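Local structure of periplasmic solute binding protein (Pectobacterium atrosepticum, 4RY1) at residues D139-A144 / S215-D220; T125-D128 / A133-K136; L172-S177 / F206-K211; A180-I185 / V202-G207; R236-I239 / G245-L248. The protein probably binds a sugar in the periplasm and delivers it to an ABC-type importer, as a member of the bacterial solute-binding protein 1 family. One frame throughout, in Å; residues are numbered along the deposited sequence.

Contact 1. Residues D139-A144 / S215-D220; sequences DELFAA and SHVIPD
Val217 sets its two methyl groups against the helix turn that carries Leu141 and Phe142, and apolar packing makes up most of this contact. The branches divide the work. CG1 of Val217 meets the isobutyl end of Leu141, with Val217 CG1 to Leu141 CD1 at 3.7 Å, the two side chains crossing at about a right angle. CG2 lies against the helix backbone, 3.4 Å from Leu141 O and 3.7 Å from Phe142 CA. With CG1 anti to its own backbone N (chi1 179°), Val217 straddles the junction between the two helix residues. The Phe142 ring stands a little farther off, its CD1 4.1 Å from Val217 CG2.

Polar groups enter the contact by packing alone. Ser215 turns its CB toward the helix, 3.7 Å from Phe142 O, and its OG rests obliquely by the Phe142 ring, 3.9 Å from CD1. That hydroxyl is hydrogen-bonded to Lys211 O, in the last turn of helix 199-214.

His216, with positive phi (61°), ends helix 199-214 in a Schellman motif, and Asp220 serves as N-cap of helix 221-225 by bonding to Tyr223 N. Helix 138-152 thus packs against the linker between two helices, while Leu212 of helix 199-214 touches both Phe142 and Val217, and Lys211 adds a cation-pi contact to the Phe142 ring.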
# COMPACT_ATOMS: atom_id res chain seq x y z
N ASP A 139 21.75 -0.10 10.90
CA ASP A 139 23.03 -0.81 10.99
C ASP A 139 22.90 -2.29 10.99
O ASP A 139 23.65 -2.99 10.30
CB ASP A 139 23.76 -0.47 12.28
CG ASP A 139 24.47 0.77 12.18
OD1 ASP A 139 24.51 1.29 11.04
OD2 ASP A 139 24.98 1.24 13.23
N GLU A 140 22.00 -2.77 11.83
CA GLU A 140 21.78 -4.20 11.95
C GLU A 140 21.24 -4.73 10.64
O GLU A 140 21.57 -5.84 10.27
CB GLU A 140 20.85 -4.54 13.12
CG GLU A 140 21.47 -4.11 14.46
CD GLU A 140 20.56 -4.20 15.68
OE1 GLU A 140 19.35 -4.54 15.55
OE2 GLU A 140 21.08 -3.92 16.78
N LEU A 141 20.41 -3.96 9.94
CA LEU A 141 19.88 -4.43 8.66
C LEU A 141 21.03 -4.64 7.67
O LEU A 141 21.16 -5.71 7.08
CB LEU A 141 18.83 -3.47 8.10
CG LEU A 141 18.28 -3.92 6.73
CD1 LEU A 141 17.53 -5.25 6.84
CD2 LEU A 141 17.38 -2.85 6.15
N PHE A 142 21.87 -3.62 7.50
CA PHE A 142 23.01 -3.70 6.56
C PHE A 142 23.96 -4.81 6.94
O PHE A 142 24.47 -5.52 6.08
CB PHE A 142 23.75 -2.36 6.45
CG PHE A 142 22.93 -1.29 5.78
CD1 PHE A 142 22.51 -1.44 4.48
CD2 PHE A 142 22.59 -0.13 6.47
CE1 PHE A 142 21.74 -0.47 3.86
CE2 PHE A 142 21.83 0.85 5.85
CZ PHE A 142 21.41 0.68 4.55
N ALA A 143 24.17 -4.98 8.24
CA ALA A 143 25.10 -5.98 8.74
C ALA A 143 24.58 -7.43 8.53
O ALA A 143 25.35 -8.36 8.43
CB ALA A 143 25.45 -5.72 10.20
N ALA A 144 23.25 -7.60 8.46
CA ALA A 144 22.63 -8.92 8.19
C ALA A 144 22.96 -9.49 6.81
O ALA A 144 23.07 -10.71 6.65
CB ALA A 144 21.13 -8.85 8.33
N SER A 215 25.60 -4.33 0.21
CA SER A 215 25.59 -5.11 1.47
C SER A 215 24.86 -6.47 1.42
O SER A 215 24.79 -7.16 2.43
CB SER A 215 24.98 -4.30 2.63
OG SER A 215 25.68 -3.09 2.87
N HIS A 216 24.32 -6.85 0.26
CA HIS A 216 23.55 -8.09 0.12
C HIS A 216 22.30 -8.11 1.01
O HIS A 216 21.86 -9.16 1.46
CB HIS A 216 24.42 -9.34 0.37
CG HIS A 216 23.99 -10.56 -0.39
ND1 HIS A 216 23.13 -11.51 0.13
CD2 HIS A 216 24.33 -11.01 -1.62
CE1 HIS A 216 22.95 -12.47 -0.76
NE2 HIS A 216 23.67 -12.20 -1.83
N VAL A 217 21.71 -6.93 1.25
CA VAL A 217 20.43 -6.90 1.96
C VAL A 217 19.27 -7.25 1.03
O VAL A 217 18.41 -8.03 1.37
CB VAL A 217 20.17 -5.55 2.65
CG1 VAL A 217 18.82 -5.56 3.34
CG2 VAL A 217 21.24 -5.29 3.69
N ILE A 218 19.29 -6.64 -0.14
CA ILE A 218 18.33 -6.93 -1.20
C ILE A 218 19.05 -7.34 -2.47
O ILE A 218 20.18 -6.93 -2.70
CB ILE A 218 17.43 -5.70 -1.54
CG1 ILE A 218 18.22 -4.59 -2.23
CG2 ILE A 218 16.69 -5.21 -0.29
CD1 ILE A 218 17.38 -3.39 -2.58
N PRO A 219 18.40 -8.14 -3.33
CA PRO A 219 18.98 -8.37 -4.65
C PRO A 219 18.85 -7.15 -5.54
O PRO A 219 18.00 -6.30 -5.31
CB PRO A 219 18.11 -9.48 -5.24
CG PRO A 219 17.33 -10.04 -4.10
CD PRO A 219 17.13 -8.85 -3.18
N ASP A 220 19.69 -7.09 -6.56
CA ASP A 220 19.68 -5.98 -7.50
C ASP A 220 18.64 -6.15 -8.60
O ASP A 220 17.91 -7.14 -8.62
CB ASP A 220 21.10 -5.71 -8.04
CG ASP A 220 21.58 -6.76 -9.02
OD1 ASP A 220 20.81 -7.66 -9.40
OD2 ASP A 220 22.75 -6.66 -9.42

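Contact 2. Residues T125-D128 / A133-K136; sequences TTWD and AYPK. With GOL (glycerol), chain D.
Trp127 spreads its indole across Tyr134 and Pro135, presenting one face of the five-membered ring to the phenol edge. The pair is T-shaped: the planes stand at 82°, the centroids lie 5.1 Å apart, and Tyr134 CE1 comes to 3.7 Å from Trp127 CG. The far end of the indole has other company. Trp127 CH2 packs against Pro135 CD at 3.6 Å, and Trp127 CZ3 lies 3.6 Å from Ala133 O, which approaches obliquely. With CG anti to its carbonyl carbon (chi1 -78°), Trp127 reaches from helix 124-130 over the loop that follows.

The arrangement is a short interhelical loop folded back on the helix before it, with Trp127 packed on the linker to helix 138-152. Ala144 and Phe148 of that second helix also touch the indole, and Trp127 NE1 is hydrogen-bonded to Ala244 O, which helps to fix the rotation of the ring.

A glycerol, probably from the crystallisation liquor, lies over the Tyr134 ring, its C3 above the centre. Tyr134 N donates to glycerol O3 at 3.2 Å with an angle of 166° at the hydrogen, and glycerol O2 donates to Asp128 OD1 at 2.6 Å, so the molecule bridges helix and loop. Asp128 OD2 forms a salt bridge with Lys124 NZ. Both Lys124 NZ and Glu267 OE1 hydrogen-bond the same glycerol, and Glu267 OE1 is also bonded to Tyr134 OH.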
# COMPACT_ATOMS: atom_id res chain seq x y z
N THR A 125 12.22 -18.83 9.53
CA THR A 125 13.08 -20.00 9.32
C THR A 125 14.42 -19.57 8.73
O THR A 125 15.49 -19.95 9.19
CB THR A 125 12.39 -21.03 8.42
OG1 THR A 125 11.12 -21.37 9.00
CG2 THR A 125 13.22 -22.30 8.26
N THR A 126 14.35 -18.76 7.70
CA THR A 126 15.57 -18.26 7.05
C THR A 126 16.48 -17.41 7.97
O THR A 126 17.69 -17.63 8.01
CB THR A 126 15.23 -17.48 5.78
OG1 THR A 126 14.32 -18.26 4.99
CG2 THR A 126 16.50 -17.22 5.00
N TRP A 127 15.90 -16.45 8.68
CA TRP A 127 16.67 -15.62 9.62
C TRP A 127 17.35 -16.48 10.72
O TRP A 127 18.52 -16.27 11.06
CB TRP A 127 15.77 -14.54 10.25
CG TRP A 127 15.52 -13.38 9.30
CD1 TRP A 127 14.61 -13.33 8.25
CD2 TRP A 127 16.23 -12.13 9.27
NE1 TRP A 127 14.70 -12.13 7.62
CE2 TRP A 127 15.68 -11.37 8.20
CE3 TRP A 127 17.26 -11.56 10.03
CZ2 TRP A 127 16.13 -10.10 7.88
CZ3 TRP A 127 17.71 -10.28 9.70
CH2 TRP A 127 17.14 -9.57 8.63
N ASP A 128 16.60 -17.45 11.24
CA ASP A 128 17.10 -18.41 12.24
C ASP A 128 18.24 -19.27 11.66
O ASP A 128 19.27 -19.48 12.32
CB ASP A 128 15.96 -19.32 12.77
CG ASP A 128 15.03 -18.60 13.74
OD1 ASP A 128 15.34 -17.47 14.17
OD2 ASP A 128 13.98 -19.19 14.08
N ALA A 133 19.35 -12.10 14.28
CA ALA A 133 18.15 -11.55 14.87
C ALA A 133 17.53 -10.51 13.95
O ALA A 133 18.24 -9.81 13.22
CB ALA A 133 18.46 -10.94 16.22
N TYR A 134 16.22 -10.35 14.03
CA TYR A 134 15.56 -9.32 13.23
C TYR A 134 16.15 -7.96 13.64
O TYR A 134 16.33 -7.70 14.83
CB TYR A 134 14.04 -9.27 13.42
CG TYR A 134 13.25 -10.50 13.04
CD1 TYR A 134 13.65 -11.35 12.01
CD2 TYR A 134 12.06 -10.79 13.69
CE1 TYR A 134 12.89 -12.46 11.67
CE2 TYR A 134 11.29 -11.89 13.36
CZ TYR A 134 11.72 -12.73 12.35
OH TYR A 134 10.96 -13.83 12.03
N PRO A 135 16.45 -7.10 12.66
CA PRO A 135 17.15 -5.85 12.95
C PRO A 135 16.26 -4.77 13.57
O PRO A 135 15.12 -4.59 13.20
CB PRO A 135 17.70 -5.42 11.59
CG PRO A 135 16.71 -5.98 10.61
CD PRO A 135 16.25 -7.28 11.21
N LYS A 136 16.81 -4.09 14.55
CA LYS A 136 16.15 -2.94 15.19
C LYS A 136 16.65 -1.57 14.64
O LYS A 136 15.94 -0.56 14.76
CB LYS A 136 16.24 -3.07 16.73
CG LYS A 136 15.31 -4.15 17.28
CD LYS A 136 15.22 -4.17 18.81
CE LYS A 136 15.92 -5.38 19.41
NZ LYS A 136 16.17 -5.20 20.86
C1 GOL D . 12.00 -14.31 16.02
O1 GOL D . 11.22 -15.47 15.74
C2 GOL D . 13.49 -14.63 15.96
O2 GOL D . 13.71 -16.01 15.61
C3 GOL D . 14.16 -13.70 14.95
O3 GOL D . 14.75 -12.62 15.70

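Contact 3. Residues L172-S177 / F206-K211; sequences LTLGRS and FGFYKK
Leu174 is the first residue of segment 172-177 to meet the opposite helix, and it does so through both its backbone and its side chain. Leu174 C lies 4.2 Å from Phe208 CE2, and Leu174 CG is the same 4.2 Å from Phe208 CZ, so the isobutyl group brushes the end of the ring.

Gly175 follows and gives the closer approach. Its bare CA stands 3.6 Å from Phe208 CE2 and 3.8 Å from Phe208 CD2, while Gly175 N is 3.8 Å from CE2. CE2 and CD2 of the phenyl group thus lie against the helix backbone itself, the ring set obliquely to it. Phe208 gets there by extending straight from its helix: CG is anti to the backbone N (chi1 174°), and the CB points toward segment 172-177. The two CA atoms, Gly175 and Phe208, are 6.8 Å apart.

All three touching residues are buried. The contact is a small apolar junction in which one aromatic side chain spans the gap between two helices. Helix 169-183 and helix 199-214 meet here, with Tyr178 stacking on the Phe208 ring from the same helix as Gly175. Tyr247 of strand 245-249 packs on Leu174, and helices 371-385 and 391-409 lie against Phe206, two residues before Phe208.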
# COMPACT_ATOMS: atom_id res chain seq x y z
N LEU A 172 11.73 2.72 -2.40
CA LEU A 172 11.63 4.20 -2.35
C LEU A 172 11.00 4.63 -1.03
O LEU A 172 11.44 5.58 -0.40
CB LEU A 172 10.79 4.73 -3.51
CG LEU A 172 10.55 6.24 -3.51
CD1 LEU A 172 11.86 6.96 -3.69
CD2 LEU A 172 9.58 6.59 -4.62
N THR A 173 9.97 3.91 -0.63
CA THR A 173 9.23 4.24 0.58
C THR A 173 10.07 3.93 1.81
O THR A 173 10.06 4.66 2.79
CB THR A 173 7.88 3.50 0.62
OG1 THR A 173 7.16 3.81 -0.57
CG2 THR A 173 7.09 3.91 1.83
N LEU A 174 10.80 2.83 1.76
CA LEU A 174 11.73 2.47 2.84
C LEU A 174 12.78 3.60 3.04
O LEU A 174 13.07 4.02 4.16
CB LEU A 174 12.43 1.15 2.54
CG LEU A 174 13.26 0.53 3.67
CD1 LEU A 174 12.40 0.05 4.82
CD2 LEU A 174 14.12 -0.62 3.14
N GLY A 175 13.32 4.07 1.92
CA GLY A 175 14.27 5.19 1.89
C GLY A 175 13.61 6.44 2.46
O GLY A 175 14.21 7.16 3.26
N ARG A 176 12.39 6.72 2.02
CA ARG A 176 11.63 7.87 2.55
C ARG A 176 11.49 7.79 4.07
O ARG A 176 11.60 8.82 4.77
CB ARG A 176 10.24 7.93 1.91
CG ARG A 176 9.44 9.13 2.40
CD ARG A 176 8.11 8.72 2.96
NE ARG A 176 7.37 9.79 3.60
CZ ARG A 176 6.93 9.73 4.85
NH1 ARG A 176 7.09 8.64 5.57
NH2 ARG A 176 6.26 10.76 5.36
N SER A 177 11.22 6.60 4.59
CA SER A 177 11.04 6.41 6.03
C SER A 177 12.37 6.69 6.75
O SER A 177 12.42 7.42 7.76
CB SER A 177 10.52 4.98 6.32
OG SER A 177 10.17 4.79 7.67
N PHE A 206 19.66 7.70 -3.12
CA PHE A 206 20.25 6.71 -4.04
C PHE A 206 21.41 5.94 -3.39
O PHE A 206 21.57 4.74 -3.61
CB PHE A 206 20.64 7.31 -5.38
CG PHE A 206 19.47 7.51 -6.29
CD1 PHE A 206 19.00 6.48 -7.10
CD2 PHE A 206 18.77 8.71 -6.28
CE1 PHE A 206 17.90 6.67 -7.93
CE2 PHE A 206 17.66 8.90 -7.09
CZ PHE A 206 17.23 7.89 -7.92
N GLY A 207 22.18 6.63 -2.56
CA GLY A 207 23.25 5.94 -1.80
C GLY A 207 22.72 4.85 -0.87
O GLY A 207 23.35 3.82 -0.68
N PHE A 208 21.56 5.11 -0.28
CA PHE A 208 20.88 4.16 0.62
C PHE A 208 20.51 2.88 -0.16
O PHE A 208 20.76 1.75 0.30
CB PHE A 208 19.66 4.86 1.21
CG PHE A 208 18.76 3.98 2.05
CD1 PHE A 208 19.01 3.79 3.40
CD2 PHE A 208 17.64 3.39 1.50
CE1 PHE A 208 18.17 3.01 4.17
CE2 PHE A 208 16.80 2.61 2.27
CZ PHE A 208 17.06 2.42 3.61
N TYR A 209 19.95 3.06 -1.36
CA TYR A 209 19.70 1.93 -2.27
C TYR A 209 20.99 1.14 -2.60
O TYR A 209 21.05 -0.09 -2.49
CB TYR A 209 19.01 2.39 -3.56
CG TYR A 209 18.82 1.21 -4.49
CD1 TYR A 209 17.76 0.34 -4.30
CD2 TYR A 209 19.71 0.94 -5.51
CE1 TYR A 209 17.58 -0.76 -5.12
CE2 TYR A 209 19.55 -0.15 -6.32
CZ TYR A 209 18.48 -1.00 -6.14
OH TYR A 209 18.34 -2.10 -6.95
N LYS A 210 22.02 1.88 -2.98
CA LYS A 210 23.27 1.27 -3.41
C LYS A 210 23.83 0.47 -2.24
O LYS A 210 24.34 -0.64 -2.41
CB LYS A 210 24.23 2.36 -3.90
CG LYS A 210 25.41 1.87 -4.72
CD LYS A 210 26.52 2.91 -4.80
CE LYS A 210 27.63 2.50 -5.75
NZ LYS A 210 28.46 1.35 -5.27
N LYS A 211 23.70 1.01 -1.04
CA LYS A 211 24.14 0.29 0.16
C LYS A 211 23.37 -1.00 0.41
O LYS A 211 23.93 -2.00 0.80
CB LYS A 211 24.09 1.17 1.41
CG LYS A 211 24.89 0.55 2.55
CD LYS A 211 25.06 1.51 3.71
CE LYS A 211 25.93 0.90 4.80
NZ LYS A 211 26.06 1.82 5.96

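Contact 4. Residues A180-I185 / V202-G207; sequences AQKYGI and VRELFG
Glu204 and Lys182 both start with CG anti to the backbone N (chi1 near 180° in each), which sends their side chains out from facing helices to meet from opposite directions. Glu204 stays extended beyond CG and carries its carboxylate across to helix 169-183, while Lys182 bends only at its last torsion. The ammonium group then forms a salt bridge, Lys182 NZ to Glu204 OE2 at 2.6 Å, approaching on the syn side but 22° out of the carboxylate plane.

The other carboxylate oxygen is taken by a phenol. Tyr183 OH donates to the syn lone pair of Glu204 OE1, at 2.5 Å, and the ring plane stands at 88° to the carboxylate, which it meets at its edge. A third bond closes the group, Lys182 NZ donating to Tyr183 OH at 3.2 Å. That bond makes the phenol oxygen both donor and acceptor, and the lysine charge would probably strengthen its donation to Glu204. Neighbours in sequence also pack together: Lys182 CG sits over the centre of the Tyr183 ring, 3.5 Å above its plane, which helps to hold the ring in place.

Both oxygens of Glu204 are thereby gripped by consecutive residues at the end of helix 169-183, where Gly184 takes positive phi. The CA atoms of Lys182 and Glu204 are 11.1 Å apart, so long polar side chains bridge the helices in a surface interhelical salt-bridge network.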
# COMPACT_ATOMS: atom_id res chain seq x y z
N ALA A 180 12.96 10.40 6.73
CA ALA A 180 12.06 11.09 7.67
C ALA A 180 12.60 10.97 9.10
O ALA A 180 12.56 11.93 9.87
CB ALA A 180 10.66 10.52 7.60
N GLN A 181 13.10 9.79 9.43
CA GLN A 181 13.76 9.56 10.73
C GLN A 181 14.97 10.44 10.92
O GLN A 181 15.19 11.00 11.99
CB GLN A 181 14.19 8.11 10.84
CG GLN A 181 13.02 7.16 10.95
CD GLN A 181 13.47 5.73 11.00
OE1 GLN A 181 14.66 5.43 10.99
NE2 GLN A 181 12.52 4.82 11.07
N LYS A 182 15.76 10.54 9.85
CA LYS A 182 17.04 11.27 9.91
C LYS A 182 16.88 12.78 9.96
O LYS A 182 17.56 13.48 10.70
CB LYS A 182 17.90 10.95 8.69
CG LYS A 182 19.25 11.65 8.71
CD LYS A 182 20.28 10.88 7.93
CE LYS A 182 21.68 11.34 8.32
NZ LYS A 182 22.55 11.43 7.12
N TYR A 183 15.99 13.27 9.12
CA TYR A 183 15.82 14.70 8.88
C TYR A 183 14.47 15.29 9.28
O TYR A 183 14.34 16.52 9.31
CB TYR A 183 16.05 14.99 7.40
CG TYR A 183 17.43 14.68 6.90
CD1 TYR A 183 18.51 15.48 7.28
CD2 TYR A 183 17.66 13.61 6.05
CE1 TYR A 183 19.78 15.22 6.82
CE2 TYR A 183 18.94 13.33 5.59
CZ TYR A 183 19.99 14.15 5.98
OH TYR A 183 21.26 13.92 5.55
N GLY A 184 13.46 14.46 9.53
CA GLY A 184 12.14 14.97 9.90
C GLY A 184 11.43 15.71 8.79
O GLY A 184 10.56 16.57 9.06
N ILE A 185 11.77 15.40 7.54
CA ILE A 185 11.09 15.98 6.38
C ILE A 185 10.62 14.86 5.45
O ILE A 185 11.13 13.73 5.50
CB ILE A 185 11.96 17.00 5.60
CG1 ILE A 185 13.15 16.34 4.90
CG2 ILE A 185 12.45 18.08 6.55
CD1 ILE A 185 13.68 17.17 3.74
N VAL A 202 18.88 13.77 -2.21
CA VAL A 202 18.53 12.83 -3.29
C VAL A 202 19.72 11.89 -3.53
O VAL A 202 19.55 10.69 -3.71
CB VAL A 202 18.10 13.54 -4.58
CG1 VAL A 202 17.81 12.52 -5.66
CG2 VAL A 202 16.86 14.38 -4.30
N ARG A 203 20.94 12.42 -3.53
CA ARG A 203 22.13 11.53 -3.58
C ARG A 203 22.22 10.51 -2.45
O ARG A 203 22.59 9.35 -2.67
CB ARG A 203 23.39 12.35 -3.57
CG ARG A 203 23.63 12.98 -4.90
CD ARG A 203 24.72 14.02 -4.80
NE ARG A 203 24.89 14.69 -6.08
CZ ARG A 203 25.91 15.48 -6.38
NH1 ARG A 203 26.87 15.72 -5.49
NH2 ARG A 203 25.98 16.05 -7.58
N GLU A 204 21.90 10.96 -1.25
CA GLU A 204 21.88 10.14 -0.06
C GLU A 204 20.83 9.03 -0.20
O GLU A 204 21.05 7.91 0.23
CB GLU A 204 21.62 11.01 1.17
CG GLU A 204 21.60 10.25 2.49
CD GLU A 204 21.54 11.15 3.70
OE1 GLU A 204 21.32 12.37 3.53
OE2 GLU A 204 21.66 10.62 4.83
N LEU A 205 19.70 9.37 -0.83
CA LEU A 205 18.60 8.42 -1.06
C LEU A 205 19.06 7.31 -2.00
O LEU A 205 18.87 6.11 -1.71
CB LEU A 205 17.37 9.13 -1.63
CG LEU A 205 16.21 8.23 -2.06
CD1 LEU A 205 15.55 7.57 -0.86
CD2 LEU A 205 15.23 9.04 -2.88
N PHE A 206 19.66 7.70 -3.12
CA PHE A 206 20.25 6.71 -4.04
C PHE A 206 21.41 5.94 -3.39
O PHE A 206 21.57 4.74 -3.61
CB PHE A 206 20.64 7.31 -5.38
CG PHE A 206 19.47 7.51 -6.29
CD1 PHE A 206 19.00 6.48 -7.10
CD2 PHE A 206 18.77 8.71 -6.28
CE1 PHE A 206 17.90 6.67 -7.93
CE2 PHE A 206 17.66 8.90 -7.09
CZ PHE A 206 17.23 7.89 -7.92
N GLY A 207 22.18 6.63 -2.56
CA GLY A 207 23.25 5.94 -1.80
C GLY A 207 22.72 4.85 -0.87
O GLY A 207 23.35 3.82 -0.68

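Contact 5. Residues R236-I239 / G245-L248; sequences RPWI and GMYL
Trp238 and Met246 have the most surface buried in this contact, and they meet through the six-membered part of the indole. Met246 CG lies over one face, 4.0 Å from the centroid and 26° off the ring normal, a CH-pi contact whose nearest pair is Met246 CG to Trp238 CZ3 at 3.6 Å. The chain then folds back: with a bend at chi2 (-70°), the thioether turns so that its methyl returns to the ring, Met246 CE standing 3.7 Å from Trp238 CE3. The sulfur between them sits higher, Met246 SD being 5.2 Å from the same centroid, a distant Met-aromatic contact above the face. Carbon on both sides of the sulfur therefore does the close touching.

Trp238 reaches the strand because its CG is anti to the backbone N (chi1 175°), which carries the indole out from the short helix. Its NE1 is hydrogen-bonded to Tyr256 O, so the ring is pinned at its polar edge while the benzo portion packs on methionine. Gly245 contributes less, through its carbonyl: Gly245 O approaches the indole obliquely, 4.0 Å from Trp238 CZ3.

The three touching residues are buried, and the contact fastens helix 236-239 to the beginning of strand 245-249 just after it in the chain. That strand is antiparallel to strand 107-123 in the mixed sheet, with Met246 backbone-bonded to Ile121 and Leu248 to Ser119. Tyr247, the residue after Met246, packs instead on Thr173, Leu174 and Ser177 of helix 169-183.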
# COMPACT_ATOMS: atom_id res chain seq x y z
N ARG A 236 9.96 -18.53 -7.03
CA ARG A 236 10.47 -19.58 -6.17
C ARG A 236 11.28 -19.03 -5.00
O ARG A 236 11.15 -19.53 -3.89
CB ARG A 236 11.31 -20.60 -6.96
N PRO A 237 12.13 -18.00 -5.25
CA PRO A 237 12.88 -17.52 -4.09
C PRO A 237 12.03 -16.95 -2.94
O PRO A 237 12.48 -17.00 -1.79
CB PRO A 237 13.77 -16.43 -4.68
CG PRO A 237 14.03 -16.90 -6.07
CD PRO A 237 12.67 -17.43 -6.50
N TRP A 238 10.85 -16.42 -3.22
CA TRP A 238 9.94 -16.01 -2.13
C TRP A 238 9.30 -17.22 -1.47
O TRP A 238 9.32 -17.39 -0.24
CB TRP A 238 8.87 -15.04 -2.64
CG TRP A 238 7.84 -14.68 -1.60
CD1 TRP A 238 6.49 -14.92 -1.67
CD2 TRP A 238 8.06 -14.00 -0.36
NE1 TRP A 238 5.87 -14.44 -0.54
CE2 TRP A 238 6.80 -13.87 0.28
CE3 TRP A 238 9.19 -13.49 0.28
CZ2 TRP A 238 6.66 -13.27 1.53
CZ3 TRP A 238 9.06 -12.90 1.52
CH2 TRP A 238 7.80 -12.79 2.13
N ILE A 239 8.75 -18.09 -2.31
CA ILE A 239 8.02 -19.25 -1.83
C ILE A 239 8.97 -20.12 -1.01
O ILE A 239 8.60 -20.65 0.03
CB ILE A 239 7.36 -20.02 -3.00
CG1 ILE A 239 6.24 -19.18 -3.62
CG2 ILE A 239 6.82 -21.37 -2.53
CD1 ILE A 239 5.62 -19.76 -4.88
N GLY A 245 12.35 -11.54 3.56
CA GLY A 245 11.61 -10.40 4.07
C GLY A 245 10.95 -9.66 2.95
O GLY A 245 11.42 -9.69 1.82
N MET A 246 9.89 -8.93 3.30
CA MET A 246 9.29 -7.93 2.42
C MET A 246 8.81 -6.76 3.27
O MET A 246 8.36 -6.94 4.40
CB MET A 246 8.10 -8.51 1.63
CG MET A 246 8.49 -9.45 0.51
SD MET A 246 9.32 -8.76 -0.96
CE MET A 246 9.82 -10.36 -1.67
N TYR A 247 8.89 -5.57 2.69
CA TYR A 247 8.40 -4.33 3.30
C TYR A 247 7.07 -4.01 2.65
O TYR A 247 7.00 -3.30 1.66
CB TYR A 247 9.41 -3.20 3.09
CG TYR A 247 9.09 -1.85 3.68
CD1 TYR A 247 8.96 -1.67 5.05
CD2 TYR A 247 9.01 -0.73 2.86
CE1 TYR A 247 8.72 -0.41 5.58
CE2 TYR A 247 8.78 0.53 3.39
CZ TYR A 247 8.65 0.69 4.75
OH TYR A 247 8.42 1.97 5.24
N LEU A 248 6.00 -4.54 3.23
CA LEU A 248 4.67 -4.52 2.60
C LEU A 248 3.73 -3.59 3.32
O LEU A 248 3.81 -3.43 4.54
CB LEU A 248 4.04 -5.91 2.67
CG LEU A 248 4.79 -7.02 1.96
CD1 LEU A 248 4.13 -8.36 2.24
CD2 LEU A 248 4.91 -6.75 0.47

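How the contacts relate
Contacts 3 and 4 lie on the same pair of helices, 169-183 and 199-214, with centres about 8 Å apart: a buried junction beside a polar surface one. Contact 1 continues from the end of helix 199-214; its centre is about 12 Å from that of contact 3, and Phe142 CZ comes within 4.0 Å of Phe208 CE1. Contact 2 joins contact 1 through helix 138-152, with Leu141 N 3.5 Å from Pro135 CB. Contact 5 reaches contact 3 through Tyr247, whose CE2 is 3.5 Å from Leu174 N. Near that meeting point a further glycerol, probably from the crystallisation liquor, appears to be hydrogen-bonded to both Ser177 OG and Tyr247 OH, possibly marking a pocket.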